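Uncharacterized protein (Thermus thermophilus HB8, PDB 6SCE) acts in type III CRISPR defence as a DNA nuclease that is switched on by binding cyclic oligoadenylate, probably through its CARF domains. Local coordinates at residues P4-L9 and W82-G87; K33-S38 and L63-P68; E74-R79 and G98-P103; V107-G112 and L122-R127. All blocks are in the same frame, centred on the assembly; numbering follows the deposited sequence.

Contact 1 of 4, residues P4-L9 and W82-G87. With nucleotides of chain B.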
loop_
_atom_site.group_PDB
_atom_site.type_symbol
_atom_site.label_atom_id
_atom_site.label_comp_id
_atom_site.label_asym_id
_atom_site.label_seq_id
_atom_site.Cartn_x
_atom_site.Cartn_y
_atom_site.Cartn_z
ATOM N N PRO A 4 23.267 28.167 -1.239
ATOM C CA PRO A 4 22.747 27.141 -0.310
ATOM C C PRO A 4 22.974 25.705 -0.796
ATOM O O PRO A 4 23.202 25.470 -1.999
ATOM C CB PRO A 4 21.264 27.476 -0.257
ATOM C CG PRO A 4 20.994 27.947 -1.645
ATOM C CD PRO A 4 22.178 28.822 -1.966
ATOM N N VAL A 5 22.913 24.748 0.138
ATOM C CA VAL A 5 23.076 23.347 -0.189
ATOM C C VAL A 5 21.718 22.668 0.062
ATOM O O VAL A 5 21.025 22.972 1.028
ATOM C CB VAL A 5 24.207 22.681 0.617
ATOM C CG1 VAL A 5 24.195 21.176 0.476
ATOM C CG2 VAL A 5 25.574 23.229 0.176
ATOM N N TYR A 6 21.345 21.802 -0.861
ATOM C CA TYR A 6 20.118 21.030 -0.761
ATOM C C TYR A 6 20.451 19.698 -0.195
ATOM O O TYR A 6 21.194 18.947 -0.800
ATOM C CB TYR A 6 19.495 20.869 -2.151
ATOM C CG TYR A 6 18.147 20.190 -2.217
ATOM C CD1 TYR A 6 17.130 20.503 -1.335
ATOM C CD2 TYR A 6 17.886 19.271 -3.208
ATOM C CE1 TYR A 6 15.877 19.897 -1.435
ATOM C CE2 TYR A 6 16.642 18.666 -3.317
ATOM C CZ TYR A 6 15.656 18.969 -2.431
ATOM O OH TYR A 6 14.417 18.373 -2.598
ATOM N N LEU A 7 19.860 19.385 0.957
ATOM C CA LEU A 7 19.955 18.058 1.595
ATOM C C LEU A 7 18.598 17.355 1.498
ATOM O O LEU A 7 17.596 17.905 1.926
ATOM C CB LEU A 7 20.291 18.214 3.081
ATOM C CG LEU A 7 21.621 18.963 3.381
ATOM C CD1 LEU A 7 21.918 18.909 4.859
ATOM C CD2 LEU A 7 22.782 18.426 2.595
ATOM N N CYS A 8 18.571 16.142 0.976
ATOM C CA CYS A 8 17.286 15.543 0.571
ATOM C C CYS A 8 17.247 14.036 0.750
ATOM O O CYS A 8 18.003 13.298 0.127
ATOM C CB CYS A 8 17.062 15.913 -0.887
ATOM S SG CYS A 8 15.443 15.500 -1.591
ATOM N N LEU A 9 16.310 13.566 1.554
ATOM C CA LEU A 9 16.012 12.151 1.609
ATOM C C LEU A 9 15.464 11.740 0.245
ATOM O O LEU A 9 14.635 12.432 -0.346
ATOM C CB LEU A 9 14.989 11.861 2.707
ATOM C CG LEU A 9 15.295 12.266 4.142
ATOM C CD1 LEU A 9 14.144 11.819 5.036
ATOM C CD2 LEU A 9 16.612 11.641 4.573
ATOM N N TRP A 82 19.098 23.543 3.032
ATOM C CA TRP A 82 17.667 23.342 2.919
ATOM C C TRP A 82 17.457 21.846 2.956
ATOM O O TRP A 82 18.026 21.130 2.141
ATOM C CB TRP A 82 17.121 23.909 1.614
ATOM C CG TRP A 82 17.189 25.398 1.584
ATOM C CD1 TRP A 82 18.313 26.163 1.552
ATOM C CD2 TRP A 82 16.092 26.290 1.543
ATOM N NE1 TRP A 82 17.969 27.492 1.508
ATOM C CE2 TRP A 82 16.610 27.589 1.524
ATOM C CE3 TRP A 82 14.705 26.117 1.523
ATOM C CZ2 TRP A 82 15.797 28.708 1.474
ATOM C CZ3 TRP A 82 13.908 27.226 1.486
ATOM C CH2 TRP A 82 14.456 28.507 1.447
ATOM N N VAL A 83 16.666 21.387 3.910
ATOM C CA VAL A 83 16.542 19.954 4.138
ATOM C C VAL A 83 15.122 19.484 3.841
ATOM O O VAL A 83 14.200 19.879 4.535
ATOM C CB VAL A 83 16.896 19.601 5.594
ATOM C CG1 VAL A 83 16.956 18.112 5.797
ATOM C CG2 VAL A 83 18.227 20.218 5.972
ATOM N N ASN A 84 14.976 18.619 2.822
ATOM C CA ASN A 84 13.670 18.091 2.421
ATOM C C ASN A 84 13.480 16.725 3.054
ATOM O O ASN A 84 14.229 15.828 2.755
ATOM C CB ASN A 84 13.596 18.031 0.885
ATOM C CG ASN A 84 12.243 17.554 0.345
ATOM O OD1 ASN A 84 11.341 17.199 1.096
ATOM N ND2 ASN A 84 12.129 17.501 -0.998
ATOM N N LEU A 85 12.461 16.574 3.913
ATOM C CA LEU A 85 12.205 15.310 4.638
ATOM C C LEU A 85 11.089 14.436 4.082
ATOM O O LEU A 85 10.720 13.424 4.692
ATOM C CB LEU A 85 11.878 15.606 6.094
ATOM C CG LEU A 85 12.913 16.442 6.848
ATOM C CD1 LEU A 85 12.493 16.605 8.295
ATOM C CD2 LEU A 85 14.286 15.863 6.705
ATOM N N THR A 86 10.571 14.788 2.912
ATOM C CA THR A 86 9.465 14.031 2.312
ATOM C C THR A 86 9.859 12.634 1.852
ATOM O O THR A 86 9.084 11.693 1.954
ATOM C CB THR A 86 8.844 14.873 1.175
ATOM O OG1 THR A 86 8.106 15.954 1.766
ATOM C CG2 THR A 86 7.853 14.061 0.323
ATOM N N GLY A 87 11.082 12.506 1.340
ATOM C CA GLY A 87 11.520 11.302 0.728
ATOM C C GLY A 87 11.686 10.125 1.675
ATOM O O GLY A 87 12.070 10.252 2.858
ATOM P P A B 2 9.284 8.026 -1.775
ATOM O OP1 A B 2 9.052 7.265 -3.041
ATOM O OP2 A B 2 10.454 8.959 -1.607
ATOM O "O5'" A B 2 7.952 8.877 -1.495
ATOM C "C5'" A B 2 7.990 9.891 -0.463
ATOM C "C4'" A B 2 6.659 10.597 -0.411
ATOM O "O4'" A B 2 6.483 11.342 -1.646
ATOM C "C3'" A B 2 5.434 9.704 -0.264
ATOM O "O3'" A B 2 4.485 10.270 0.639
ATOM C "C2'" A B 2 4.844 9.691 -1.672
ATOM O "O2'" A B 2 3.444 9.512 -1.667
ATOM C "C1'" A B 2 5.199 11.091 -2.154
ATOM N N9 A B 2 5.192 11.263 -3.594
ATOM C C8 A B 2 5.291 10.285 -4.558
ATOM N N7 A B 2 5.187 10.767 -5.771
ATOM C C5 A B 2 4.989 12.128 -5.600
ATOM C C6 A B 2 4.792 13.184 -6.512
ATOM N N6 A B 2 4.682 13.014 -7.827
ATOM N N1 A B 2 4.672 14.431 -5.998
ATOM C C2 A B 2 4.681 14.574 -4.665
ATOM N N3 A B 2 4.846 13.657 -3.711
ATOM C C4 A B 2 4.988 12.441 -4.256
HETATM O O HOH W 1 13.056 14.346 0.672
#
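Y6 and N84 stand side by side on one face of two parallel strands, 5-9 and 82-84, and N84 ND2 donates to the Y6 hydroxyl OH over 2.9 Å, almost straight at 177° and in the amide plane. With CG anti to the backbone N (chi1 -175°), the Y6 ring lies alongside N84, its CE1 3.8 Å from N84 CB, while C8 CB lies against one ring face, toward its rim. W82 N bonds to V5 O, L7 N to W82 O and N84 N to L7 O. P4 CB nestles 3.7 Å from W82 CD1, and on the other face L7 CD1 meets V83 CG2 at 4.1 Å. L9 ends the row: its CB presses to 3.3 Å from G87 O, in the notch left as the second strand turns away. There N84 OD1 accepts from T86 N, an Asx turn, and a water joins L9 O, N84 O and G87 N. The Y6 hydroxyl also bonds to A17 O; an alanine here would probably leave N84 ND2 with little but its weak bond to P16 O and open a gap over C8. T86 and G87 touch A2 of chain B, consistent with a polar network that steadies this loop.

Contact 2 of 4, residues K33-S38 and L63-P68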
loop_
_atom_site.group_PDB
_atom_site.type_symbol
_atom_site.label_atom_id
_atom_site.label_comp_id
_atom_site.label_asym_id
_atom_site.label_seq_id
_atom_site.Cartn_x
_atom_site.Cartn_y
_atom_site.Cartn_z
ATOM N N LYS A 33 25.170 22.616 -4.441
ATOM C CA LYS A 33 25.157 21.197 -4.736
ATOM C C LYS A 33 23.968 20.573 -4.016
ATOM O O LYS A 33 23.358 21.210 -3.173
ATOM C CB LYS A 33 26.442 20.500 -4.267
ATOM C CG LYS A 33 26.673 20.589 -2.769
ATOM C CD LYS A 33 27.843 19.725 -2.323
ATOM C CE LYS A 33 28.042 19.864 -0.820
ATOM N NZ LYS A 33 29.136 18.980 -0.338
ATOM N N ALA A 34 23.658 19.350 -4.373
ATOM C CA ALA A 34 22.569 18.633 -3.701
ATOM C C ALA A 34 23.170 17.364 -3.155
ATOM O O ALA A 34 23.999 16.748 -3.799
ATOM C CB ALA A 34 21.457 18.305 -4.675
ATOM N N VAL A 35 22.759 16.994 -1.951
ATOM C CA VAL A 35 23.186 15.756 -1.352
ATOM C C VAL A 35 21.932 14.910 -1.122
ATOM O O VAL A 35 21.007 15.358 -0.453
ATOM C CB VAL A 35 23.900 16.001 0.004
ATOM C CG1 VAL A 35 24.379 14.693 0.605
ATOM C CG2 VAL A 35 25.080 16.962 -0.140
ATOM N N PHE A 36 21.935 13.708 -1.650
ATOM C CA PHE A 36 20.810 12.812 -1.510
ATOM C C PHE A 36 21.139 11.662 -0.573
ATOM O O PHE A 36 22.093 10.942 -0.791
ATOM C CB PHE A 36 20.404 12.279 -2.853
ATOM C CG PHE A 36 19.896 13.355 -3.751
ATOM C CD1 PHE A 36 18.658 13.924 -3.519
ATOM C CD2 PHE A 36 20.700 13.877 -4.741
ATOM C CE1 PHE A 36 18.190 14.967 -4.322
ATOM C CE2 PHE A 36 20.252 14.919 -5.539
ATOM C CZ PHE A 36 19.007 15.476 -5.330
ATOM N N TYR A 37 20.319 11.499 0.436
ATOM C CA TYR A 37 20.446 10.367 1.366
ATOM C C TYR A 37 19.474 9.326 0.873
ATOM O O TYR A 37 18.251 9.375 1.131
ATOM C CB TYR A 37 20.188 10.850 2.786
ATOM C CG TYR A 37 21.098 11.984 3.170
ATOM C CD1 TYR A 37 22.399 11.754 3.634
ATOM C CD2 TYR A 37 20.685 13.305 3.036
ATOM C CE1 TYR A 37 23.237 12.819 3.965
ATOM C CE2 TYR A 37 21.512 14.351 3.367
ATOM C CZ TYR A 37 22.780 14.106 3.812
ATOM O OH TYR A 37 23.559 15.164 4.089
ATOM N N SER A 38 20.005 8.424 0.069
ATOM C CA SER A 38 19.177 7.606 -0.745
ATOM C C SER A 38 18.991 6.226 -0.149
ATOM O O SER A 38 19.902 5.642 0.509
ATOM C CB SER A 38 19.730 7.540 -2.155
ATOM O OG SER A 38 20.812 6.670 -2.187
ATOM N N LEU A 63 25.452 19.990 -9.265
ATOM C CA LEU A 63 26.315 18.907 -8.811
ATOM C C LEU A 63 25.596 18.139 -7.682
ATOM O O LEU A 63 24.984 18.760 -6.853
ATOM C CB LEU A 63 27.616 19.482 -8.273
ATOM C CG LEU A 63 28.477 20.226 -9.310
ATOM C CD1 LEU A 63 29.637 20.937 -8.621
ATOM C CD2 LEU A 63 28.965 19.221 -10.349
ATOM N N TYR A 64 25.677 16.824 -7.663
ATOM C CA TYR A 64 25.015 16.057 -6.610
ATOM C C TYR A 64 25.907 14.911 -6.143
ATOM O O TYR A 64 26.821 14.483 -6.840
ATOM C CB TYR A 64 23.643 15.512 -7.091
ATOM C CG TYR A 64 23.774 14.494 -8.208
ATOM C CD1 TYR A 64 23.832 14.900 -9.519
ATOM C CD2 TYR A 64 23.901 13.135 -7.939
ATOM C CE1 TYR A 64 24.011 13.997 -10.530
ATOM C CE2 TYR A 64 24.085 12.220 -8.960
ATOM C CZ TYR A 64 24.127 12.666 -10.240
ATOM O OH TYR A 64 24.294 11.808 -11.262
ATOM N N GLU A 65 25.597 14.400 -4.968
ATOM C CA GLU A 65 26.199 13.176 -4.478
ATOM C C GLU A 65 25.165 12.410 -3.684
ATOM O O GLU A 65 24.173 12.999 -3.280
ATOM C CB GLU A 65 27.407 13.479 -3.606
ATOM C CG GLU A 65 27.119 14.371 -2.429
ATOM C CD GLU A 65 28.399 14.860 -1.772
ATOM O OE1 GLU A 65 29.113 14.019 -1.174
ATOM O OE2 GLU A 65 28.698 16.066 -1.872
ATOM N N GLU A 66 25.392 11.106 -3.527
ATOM C CA GLU A 66 24.551 10.267 -2.687
ATOM C C GLU A 66 25.349 9.843 -1.471
ATOM O O GLU A 66 26.521 9.501 -1.592
ATOM C CB GLU A 66 24.111 9.039 -3.454
ATOM C CG GLU A 66 23.041 9.314 -4.485
ATOM C CD GLU A 66 22.650 8.056 -5.236
ATOM O OE1 GLU A 66 23.393 7.672 -6.157
ATOM O OE2 GLU A 66 21.625 7.438 -4.915
ATOM N N ARG A 67 24.723 9.867 -0.304
ATOM C CA ARG A 67 25.395 9.491 0.928
ATOM C C ARG A 67 24.508 8.547 1.713
ATOM O O ARG A 67 23.289 8.630 1.613
ATOM C CB ARG A 67 25.671 10.719 1.788
ATOM C CG ARG A 67 26.775 11.642 1.286
ATOM C CD ARG A 67 26.946 12.808 2.245
ATOM N NE ARG A 67 27.733 13.882 1.656
ATOM C CZ ARG A 67 27.782 15.144 2.092
ATOM N NH1 ARG A 67 27.087 15.543 3.156
ATOM N NH2 ARG A 67 28.550 16.020 1.451
ATOM N N PRO A 68 25.118 7.678 2.550
ATOM C CA PRO A 68 24.321 6.858 3.466
ATOM C C PRO A 68 23.511 7.733 4.407
ATOM O O PRO A 68 23.927 8.842 4.751
ATOM C CB PRO A 68 25.390 6.049 4.241
ATOM C CG PRO A 68 26.564 5.991 3.306
ATOM C CD PRO A 68 26.561 7.338 2.608
HETATM O O HOH W 2 22.363 6.519 0.822
#
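K33 reaches across to E65, and K33 NZ makes a weak salt bridge of 3.3 Å to E65 OE2. The other carboxylate oxygen, E65 OE1, accepts from R67 NE, so one glutamate lies between two cations whose nearest atoms, K33 NZ and R67 NH2, are 3.5 Å apart; its charge probably offsets their repulsion. A34 comes next, its N bonded to L63 O and its O to E65 N. V35 CG1 lies over one face of the R67 guanidinium, 3.6 Å from R67 NE. F36 points to the opposite face, and Y64 CB sits at its ring edge, 3.8 Å from F36 CE2. Y37 runs alongside R67, ring and guanidinium planes 73° apart. Last, S38 OG donates to E66 OE2 over 2.9 Å, from above the carboxylate plane. The pair closes the beta-alpha-beta unit of strand 33-38, helix 44-59 and strand 64-67: F36 and Y64 pack against that helix, Y37 meets F96 of helix 90-100 edge-to-face, and strand 5-10 flanks strand 33-38 on its other side.

Contact 3 of 4, residues E74-R79 and G98-P103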
loop_
_atom_site.group_PDB
_atom_site.type_symbol
_atom_site.label_atom_id
_atom_site.label_comp_id
_atom_site.label_asym_id
_atom_site.label_seq_id
_atom_site.Cartn_x
_atom_site.Cartn_y
_atom_site.Cartn_z
ATOM N N GLU A 74 25.185 14.622 10.763
ATOM C CA GLU A 74 26.489 15.255 11.054
ATOM C C GLU A 74 26.325 16.757 10.863
ATOM O O GLU A 74 25.306 17.215 10.348
ATOM C CB GLU A 74 27.571 14.711 10.128
ATOM C CG GLU A 74 27.777 13.211 10.291
ATOM C CD GLU A 74 28.979 12.641 9.562
ATOM O OE1 GLU A 74 29.576 13.361 8.725
ATOM O OE2 GLU A 74 29.310 11.452 9.823
ATOM N N GLU A 75 27.314 17.529 11.291
ATOM C CA GLU A 75 27.251 18.965 11.121
ATOM C C GLU A 75 27.273 19.332 9.625
ATOM O O GLU A 75 27.876 18.643 8.809
ATOM C CB GLU A 75 28.380 19.687 11.897
ATOM C CG GLU A 75 29.797 19.281 11.551
ATOM C CD GLU A 75 30.320 18.121 12.402
ATOM O OE1 GLU A 75 29.847 16.977 12.207
ATOM O OE2 GLU A 75 31.206 18.360 13.256
ATOM N N ALA A 76 26.589 20.414 9.278
ATOM C CA ALA A 76 26.647 20.937 7.913
ATOM C C ALA A 76 28.014 21.543 7.644
ATOM O O ALA A 76 28.643 22.062 8.556
ATOM C CB ALA A 76 25.567 21.992 7.706
ATOM N N GLU A 77 28.465 21.463 6.401
ATOM C CA GLU A 77 29.676 22.171 5.959
ATOM C C GLU A 77 29.311 23.566 5.436
ATOM O O GLU A 77 30.019 24.546 5.692
ATOM C CB GLU A 77 30.412 21.362 4.885
ATOM C CG GLU A 77 30.734 19.927 5.299
ATOM C CD GLU A 77 31.109 19.039 4.118
ATOM O OE1 GLU A 77 31.949 19.467 3.295
ATOM O OE2 GLU A 77 30.568 17.911 4.013
ATOM N N ALA A 78 28.185 23.671 4.737
ATOM C CA ALA A 78 27.731 24.961 4.223
ATOM C C ALA A 78 27.048 25.828 5.280
ATOM O O ALA A 78 26.483 25.330 6.262
ATOM C CB ALA A 78 26.798 24.741 3.048
ATOM N N ARG A 79 27.077 27.136 5.048
ATOM C CA ARG A 79 26.409 28.116 5.915
ATOM C C ARG A 79 24.886 27.960 5.935
ATOM O O ARG A 79 24.260 28.224 6.955
ATOM C CB ARG A 79 26.779 29.535 5.437
ATOM C CG ARG A 79 26.245 30.706 6.255
ATOM C CD ARG A 79 26.777 32.032 5.704
ATOM N N GLY A 98 14.909 15.715 14.114
ATOM C CA GLY A 98 15.579 15.905 15.432
ATOM C C GLY A 98 16.932 16.604 15.286
ATOM O O GLY A 98 17.257 17.497 16.046
ATOM N N HIS A 99 17.705 16.187 14.296
ATOM C CA HIS A 99 19.060 16.648 14.092
ATOM C C HIS A 99 19.129 18.036 13.455
ATOM O O HIS A 99 19.969 18.860 13.848
ATOM C CB HIS A 99 19.797 15.633 13.223
ATOM C CG HIS A 99 21.223 15.993 12.915
ATOM N ND1 HIS A 99 22.278 15.703 13.762
ATOM C CD2 HIS A 99 21.768 16.615 11.843
ATOM C CE1 HIS A 99 23.403 16.126 13.222
ATOM N NE2 HIS A 99 23.125 16.687 12.060
ATOM N N TRP A 100 18.241 18.307 12.493
ATOM C CA TRP A 100 18.369 19.474 11.626
ATOM C C TRP A 100 17.626 20.702 12.104
ATOM O O TRP A 100 17.673 21.750 11.450
ATOM C CB TRP A 100 18.037 19.112 10.146
ATOM C CG TRP A 100 19.151 18.360 9.510
ATOM C CD1 TRP A 100 19.179 17.048 9.199
ATOM C CD2 TRP A 100 20.424 18.877 9.176
ATOM N NE1 TRP A 100 20.380 16.717 8.659
ATOM C CE2 TRP A 100 21.173 17.832 8.653
ATOM C CE3 TRP A 100 21.007 20.143 9.281
ATOM C CZ2 TRP A 100 22.481 17.992 8.220
ATOM C CZ3 TRP A 100 22.319 20.296 8.852
ATOM C CH2 TRP A 100 23.029 19.245 8.338
ATOM N N ARG A 101 16.979 20.614 13.247
ATOM C CA ARG A 101 16.441 21.814 13.883
ATOM C C ARG A 101 17.613 22.532 14.539
ATOM O O ARG A 101 17.852 22.417 15.742
ATOM C CB ARG A 101 15.340 21.469 14.875
ATOM C CG ARG A 101 14.033 21.105 14.173
ATOM C CD ARG A 101 12.883 20.791 15.137
ATOM N NE ARG A 101 13.174 19.618 15.951
ATOM C CZ ARG A 101 12.285 19.002 16.721
ATOM N NH1 ARG A 101 11.036 19.440 16.785
ATOM N NH2 ARG A 101 12.643 17.939 17.427
ATOM N N ARG A 102 18.369 23.238 13.719
ATOM C CA ARG A 102 19.569 23.926 14.178
ATOM C C ARG A 102 19.794 25.184 13.342
ATOM O O ARG A 102 19.209 25.327 12.260
ATOM C CB ARG A 102 20.773 23.007 14.035
ATOM C CG ARG A 102 21.025 22.527 12.612
ATOM C CD ARG A 102 22.309 21.730 12.505
ATOM N NE ARG A 102 22.255 20.610 13.425
ATOM C CZ ARG A 102 23.293 19.888 13.829
ATOM N NH1 ARG A 102 24.524 20.125 13.375
ATOM N NH2 ARG A 102 23.089 18.895 14.703
ATOM N N PRO A 103 20.654 26.099 13.831
ATOM C CA PRO A 103 20.961 27.275 13.032
ATOM C C PRO A 103 21.640 26.889 11.740
ATOM O O PRO A 103 22.390 25.894 11.668
ATOM C CB PRO A 103 21.913 28.094 13.943
ATOM C CG PRO A 103 21.594 27.639 15.324
ATOM C CD PRO A 103 21.256 26.177 15.181
HETATM O O HOH W 3 25.335 21.989 11.083
#
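H99 and W100, late in helix 90-100, bring their rings against the loop 74-79. The imidazole NE2 of H99 donates to E74 O over 2.8 Å; the oxygen lies near the ring plane, yet the donor stands 60° out of the carbonyl plane. CG of H99 is anti to its backbone N (chi1 179°), which carries the ring outward from the helix to that carbonyl. R102 NH2 lies over one face of this ring, near its rim and 3.2 Å above the ring plane. H99 in turn brings its CD2 edge over a face of the W100 indole, the two planes steeply inclined. The group sits where the chain leaves helix 90-100 and passes through an inverse gamma turn centred on R101 toward strand 105-111, in what is probably a CARF domain of Rossmann-like fold. R102 is held by its NE bond to H99 O, 2.9 Å, and R102 NH1 shares a water with A76 N. W100 offers its edge to the loop: A76 CB lies in the indole plane, 3.8 Å from W100 CH2. A leucine at H99 would probably leave E74 O without this donor and R102 NH2 without the ring face beneath it. Inward, W100 packs on V81 and V83.

Contact 4 of 4, residues V107-G112 and L122-R127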
loop_
_atom_site.group_PDB
_atom_site.type_symbol
_atom_site.label_atom_id
_atom_site.label_comp_id
_atom_site.label_asym_id
_atom_site.label_seq_id
_atom_site.Cartn_x
_atom_site.Cartn_y
_atom_site.Cartn_z
ATOM N N VAL A 107 14.161 23.463 7.249
ATOM C CA VAL A 107 13.679 22.089 7.118
ATOM C C VAL A 107 12.249 22.140 6.620
ATOM O O VAL A 107 11.433 22.907 7.121
ATOM C CB VAL A 107 13.739 21.354 8.464
ATOM C CG1 VAL A 107 13.286 19.902 8.313
ATOM C CG2 VAL A 107 15.156 21.409 9.019
ATOM N N PHE A 108 11.941 21.311 5.618
ATOM C CA PHE A 108 10.622 21.343 5.034
ATOM C C PHE A 108 10.215 19.988 4.445
ATOM O O PHE A 108 11.019 19.074 4.370
ATOM C CB PHE A 108 10.550 22.450 3.978
ATOM C CG PHE A 108 11.288 22.158 2.698
ATOM C CD1 PHE A 108 12.663 22.268 2.625
ATOM C CD2 PHE A 108 10.587 21.870 1.540
ATOM C CE1 PHE A 108 13.341 22.019 1.450
ATOM C CE2 PHE A 108 11.252 21.636 0.346
ATOM C CZ PHE A 108 12.638 21.733 0.300
ATOM N N LEU A 109 8.949 19.904 4.088
ATOM C CA LEU A 109 8.335 18.743 3.409
ATOM C C LEU A 109 7.618 19.294 2.200
ATOM O O LEU A 109 7.243 20.473 2.194
ATOM C CB LEU A 109 7.211 18.165 4.283
ATOM C CG LEU A 109 7.460 17.818 5.714
ATOM C CD1 LEU A 109 6.211 17.310 6.380
ATOM C CD2 LEU A 109 8.554 16.748 5.692
ATOM N N VAL A 110 7.351 18.442 1.221
ATOM C CA VAL A 110 6.436 18.774 0.126
ATOM C C VAL A 110 5.295 17.767 0.187
ATOM O O VAL A 110 5.507 16.552 0.261
ATOM C CB VAL A 110 7.126 18.813 -1.248
ATOM C CG1 VAL A 110 8.133 19.941 -1.268
ATOM C CG2 VAL A 110 7.846 17.503 -1.606
ATOM N N GLU A 111 4.076 18.279 0.206
ATOM C CA GLU A 111 2.905 17.494 0.515
ATOM C C GLU A 111 1.895 17.629 -0.619
ATOM O O GLU A 111 1.330 18.703 -0.828
ATOM C CB GLU A 111 2.396 17.997 1.871
ATOM C CG GLU A 111 0.945 17.750 2.180
ATOM C CD GLU A 111 0.511 16.327 1.929
ATOM O OE1 GLU A 111 1.265 15.379 2.379
ATOM O OE2 GLU A 111 -0.591 16.215 1.301
ATOM N N GLY A 112 1.691 16.548 -1.371
ATOM C CA GLY A 112 0.807 16.569 -2.527
ATOM C C GLY A 112 -0.221 15.474 -2.549
ATOM O O GLY A 112 -0.556 14.934 -3.623
ATOM N N LEU A 122 5.597 22.565 3.507
ATOM C CA LEU A 122 5.455 22.803 4.945
ATOM C C LEU A 122 6.820 23.025 5.513
ATOM O O LEU A 122 7.655 22.117 5.503
ATOM C CB LEU A 122 4.802 21.626 5.634
ATOM C CG LEU A 122 3.494 21.097 5.072
ATOM C CD1 LEU A 122 2.917 20.150 6.108
ATOM C CD2 LEU A 122 2.505 22.190 4.744
ATOM N N PHE A 123 7.095 24.250 5.945
ATOM C CA PHE A 123 8.364 24.545 6.588
ATOM C C PHE A 123 8.187 24.257 8.052
ATOM O O PHE A 123 7.191 24.644 8.654
ATOM C CB PHE A 123 8.813 25.992 6.315
ATOM C CG PHE A 123 9.121 26.231 4.881
ATOM C CD1 PHE A 123 10.384 25.982 4.384
ATOM C CD2 PHE A 123 8.118 26.600 4.000
ATOM C CE1 PHE A 123 10.657 26.139 3.043
ATOM C CE2 PHE A 123 8.397 26.769 2.657
ATOM C CZ PHE A 123 9.663 26.513 2.185
ATOM N N LEU A 124 9.131 23.510 8.603
ATOM C CA LEU A 124 9.092 23.067 9.984
ATOM C C LEU A 124 10.091 23.832 10.851
ATOM O O LEU A 124 9.916 23.904 12.040
ATOM C CB LEU A 124 9.429 21.581 10.060
ATOM C CG LEU A 124 8.587 20.677 9.136
ATOM C CD1 LEU A 124 8.887 19.233 9.459
ATOM C CD2 LEU A 124 7.115 20.959 9.289
ATOM N N TRP A 125 11.119 24.398 10.233
ATOM C CA TRP A 125 12.222 25.036 10.956
ATOM C C TRP A 125 12.929 26.020 10.005
ATOM O O TRP A 125 13.108 25.692 8.838
ATOM C CB TRP A 125 13.206 23.972 11.401
ATOM C CG TRP A 125 14.314 24.516 12.217
ATOM C CD1 TRP A 125 15.561 24.870 11.790
ATOM C CD2 TRP A 125 14.264 24.808 13.605
ATOM N NE1 TRP A 125 16.300 25.343 12.838
ATOM C CE2 TRP A 125 15.525 25.334 13.965
ATOM C CE3 TRP A 125 13.278 24.674 14.584
ATOM C CZ2 TRP A 125 15.832 25.716 15.262
ATOM C CZ3 TRP A 125 13.584 25.069 15.882
ATOM C CH2 TRP A 125 14.853 25.576 16.204
ATOM N N PRO A 126 13.326 27.216 10.456
ATOM C CA PRO A 126 13.235 27.678 11.847
ATOM C C PRO A 126 11.843 28.157 12.244
ATOM O O PRO A 126 11.571 28.339 13.420
ATOM C CB PRO A 126 14.256 28.841 11.888
ATOM C CG PRO A 126 14.272 29.375 10.508
ATOM C CD PRO A 126 14.057 28.170 9.604
ATOM N N ARG A 127 10.963 28.350 11.279
ATOM C CA ARG A 127 9.622 28.825 11.571
ATOM C C ARG A 127 8.614 27.941 10.876
ATOM O O ARG A 127 8.836 27.518 9.751
ATOM C CB ARG A 127 9.437 30.252 11.070
ATOM C CG ARG A 127 10.110 31.293 11.949
ATOM C CD ARG A 127 9.899 32.695 11.381
ATOM N NE ARG A 127 10.516 32.836 10.058
ATOM C CZ ARG A 127 11.825 32.975 9.830
ATOM N NH1 ARG A 127 12.704 33.001 10.832
ATOM N NH2 ARG A 127 12.265 33.081 8.579
#
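V107 O accepts twice from the second strand: a nearly straight bond from L124 N, 2.8 Å at 173°, and a weak one from W125 N at 3.5 Å. This double grip marks a classic beta bulge, L124 and W125 both facing V107. The antiparallel pairing is regular again at L109 and L122, which exchange two backbone bonds. Between them F108 and F123 form a non-hydrogen-bonded pair whose side chains point the same way. With CG between its backbone N and carbonyl carbon (chi1 73°), the F108 ring leads away from F123 and barely overlaps its ring, the planes 28° apart; the real touch is F108 CB on F123 CD1, 3.6 Å. On the other face V107 CB rests 4.0 Å from W125 CB. Strand 105-111 lies parallel beside strand 81-84, which bonds to F108, and strand 120-125 leads on, antiparallel, to the outermost strand 129-132. Helix 15-28 covers F108 and F123, V107 and L124 touch helix 90-100, and L109, L122 and L124 lean on helix 384-393.

Contacts 1, 2 and 4 all pair strands of one mixed sheet, whereas contact 3 joins a loop to a helix beside it. Contacts 1 and 4 are buried, contact 2 partly so, and contact 3 lies at the surface. Strand 5-10 of contact 1 bonds directly to strand 33-38 of contact 2, and V83 to F108 of contact 4. Toward the outermost strand 64-67, contact 2 carries charges, while contact 4 is almost wholly apolar beyond its backbone bonds. Contact 3 relies on a single direct hydrogen bond and flat groups packed face and edge, yet W100 reaches L7 and V83 of contact 1, and R102 O bonds to W125 of contact 4. T86 of contact 1 also bonds to V110 through its hydroxyl.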